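PDB 1Z4E: transcriptional regulator from Bacillus halodurans, which adopts the GNAT fold and probably acts as an acyltransferase, transferring groups other than amino-acyl groups. Local coordinates for residues N54-I58 with L70-F74. Numbering follows the deposited sequence.
Sequences NNELI and LQVTF
Phe74 and Asn54 meet at the open end of a beta hairpin, away from its turn, where Phe74 N bonds to Asn54 O (2.9 Å) and Asn54 CB lies 3.5 Å from Phe74 O. With its CG anti to the carbonyl carbon (chi1 -51°), the Phe74 ring extends along the strand pair to Glu56, whose OE1 lies 3.6 Å from Phe74 CE2 at the ring edge. Carboxylate and ring stand nearly perpendicular, 83° apart. The other carboxylate oxygen, OE2, forms salt bridges with Arg113 and Arg117, which probably hold the group turned against the ring. Glu56 also pairs with Val72 through two backbone bonds, Glu56 N to Val72 O (2.8 Å) and Val72 N to Glu56 O (2.9 Å). Farther along the same face, Leu70 CD1 packs alongside Ile58 CG1 at 3.9 Å. On the other face, Gln71 runs out extended, its CG 3.9 Å from Leu57 CD2, and its NE2 donates to Asn55 OD1 at 2.8 Å, though the position of that oxygen is less certain; the two amide planes are 44° apart. NE2 of Gln71 and ND2 of Asn55 both donate to Pro76 O of the second subunit. A leucine in place of Gln71 would probably leave Asn55 OD1 without this donor and cost the subunit interface one hydrogen bond. Helix 102-116 covers the Ile58, Leu70 and Phe74 face and helix 40-51 packs on Asn55, Leu57 and Gln71, while within the GNAT sheet strand 6-9 flanks the hairpin beside 55-62, and strand 84-93 beside 65-76.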
loop_
_atom_site.group_PDB
_atom_site.type_symbol
_atom_site.label_atom_id
_atom_site.label_comp_id
_atom_site.label_asym_id
_atom_site.label_seq_id
_atom_site.Cartn_x
_atom_site.Cartn_y
_atom_site.Cartn_z
ATOM N N ASN A 54 -1.861 2.320 -13.445
ATOM C CA ASN A 54 -2.301 1.591 -12.253
ATOM C C ASN A 54 -2.193 2.420 -10.977
ATOM O O ASN A 54 -2.294 1.887 -9.866
ATOM C CB ASN A 54 -1.487 0.304 -12.096
ATOM C CG ASN A 54 -1.822 -0.731 -13.151
ATOM O OD1 ASN A 54 -0.956 -1.484 -13.591
ATOM N ND2 ASN A 54 -3.084 -0.781 -13.554
ATOM N N ASN A 55 -1.977 3.722 -11.142
ATOM C CA ASN A 55 -1.881 4.646 -10.014
ATOM C C ASN A 55 -2.773 5.813 -10.422
ATOM O O ASN A 55 -2.495 6.486 -11.410
ATOM C CB ASN A 55 -0.429 5.101 -9.834
ATOM C CG ASN A 55 -0.161 5.651 -8.456
ATOM O OD1 ASN A 55 -0.982 5.504 -7.546
ATOM N ND2 ASN A 55 1.000 6.275 -8.282
ATOM N N GLU A 56 -3.848 6.055 -9.676
ATOM C CA GLU A 56 -4.771 7.115 -10.057
ATOM C C GLU A 56 -5.219 8.064 -8.961
ATOM O O GLU A 56 -5.323 7.699 -7.786
ATOM C CB GLU A 56 -6.028 6.498 -10.673
ATOM C CG GLU A 56 -5.757 5.390 -11.679
ATOM C CD GLU A 56 -7.025 4.747 -12.187
ATOM O OE1 GLU A 56 -7.977 4.602 -11.391
ATOM O OE2 GLU A 56 -7.065 4.372 -13.379
ATOM N N LEU A 57 -5.494 9.298 -9.373
ATOM C CA LEU A 57 -6.010 10.317 -8.477
ATOM C C LEU A 57 -7.453 10.474 -8.931
ATOM O O LEU A 57 -7.725 10.725 -10.113
ATOM C CB LEU A 57 -5.236 11.627 -8.634
ATOM C CG LEU A 57 -3.890 11.629 -7.910
ATOM C CD1 LEU A 57 -3.025 12.793 -8.388
ATOM C CD2 LEU A 57 -4.143 11.707 -6.403
ATOM N N ILE A 58 -8.372 10.300 -7.992
ATOM C CA ILE A 58 -9.800 10.382 -8.270
ATOM C C ILE A 58 -10.426 11.544 -7.507
ATOM O O ILE A 58 -10.142 11.729 -6.324
ATOM C CB ILE A 58 -10.508 9.089 -7.810
ATOM C CG1 ILE A 58 -9.784 7.864 -8.384
ATOM C CG2 ILE A 58 -11.970 9.128 -8.197
ATOM C CD1 ILE A 58 -9.701 7.837 -9.910
ATOM N N LEU A 70 -9.121 11.158 -3.583
ATOM C CA LEU A 70 -8.437 9.996 -3.036
ATOM C C LEU A 70 -7.483 9.500 -4.105
ATOM O O LEU A 70 -7.605 9.860 -5.283
ATOM C CB LEU A 70 -9.420 8.876 -2.650
ATOM C CG LEU A 70 -10.233 8.141 -3.728
ATOM C CD1 LEU A 70 -9.321 7.268 -4.591
ATOM C CD2 LEU A 70 -11.276 7.271 -3.059
ATOM N N GLN A 71 -6.512 8.698 -3.693
ATOM C CA GLN A 71 -5.589 8.107 -4.644
ATOM C C GLN A 71 -5.805 6.614 -4.502
ATOM O O GLN A 71 -6.076 6.124 -3.403
ATOM C CB GLN A 71 -4.134 8.454 -4.320
ATOM C CG GLN A 71 -3.171 8.027 -5.437
ATOM C CD GLN A 71 -1.729 8.444 -5.185
ATOM O OE1 GLN A 71 -1.469 9.439 -4.511
ATOM N NE2 GLN A 71 -0.787 7.697 -5.749
ATOM N N VAL A 72 -5.724 5.889 -5.608
ATOM C CA VAL A 72 -5.895 4.449 -5.559
ATOM C C VAL A 72 -4.816 3.823 -6.435
ATOM O O VAL A 72 -4.528 4.314 -7.536
ATOM C CB VAL A 72 -7.314 4.035 -6.022
ATOM C CG1 VAL A 72 -7.529 4.425 -7.478
ATOM C CG2 VAL A 72 -7.514 2.532 -5.818
ATOM N N THR A 73 -4.195 2.765 -5.921
ATOM C CA THR A 73 -3.125 2.066 -6.625
ATOM C C THR A 73 -3.465 0.579 -6.737
ATOM O O THR A 73 -3.823 -0.061 -5.742
ATOM C CB THR A 73 -1.789 2.210 -5.871
ATOM O OG1 THR A 73 -1.843 1.445 -4.661
ATOM C CG2 THR A 73 -1.540 3.655 -5.502
ATOM N N PHE A 74 -3.352 0.043 -7.950
ATOM C CA PHE A 74 -3.651 -1.361 -8.226
ATOM C C PHE A 74 -2.310 -2.054 -8.393
ATOM O O PHE A 74 -1.531 -1.693 -9.273
ATOM C CB PHE A 74 -4.475 -1.464 -9.509
ATOM C CG PHE A 74 -5.676 -0.570 -9.516
ATOM C CD1 PHE A 74 -6.778 -0.856 -8.721
ATOM C CD2 PHE A 74 -5.692 0.585 -10.296
ATOM C CE1 PHE A 74 -7.885 -0.001 -8.697
ATOM C CE2 PHE A 74 -6.787 1.444 -10.280
ATOM C CZ PHE A 74 -7.886 1.153 -9.480
#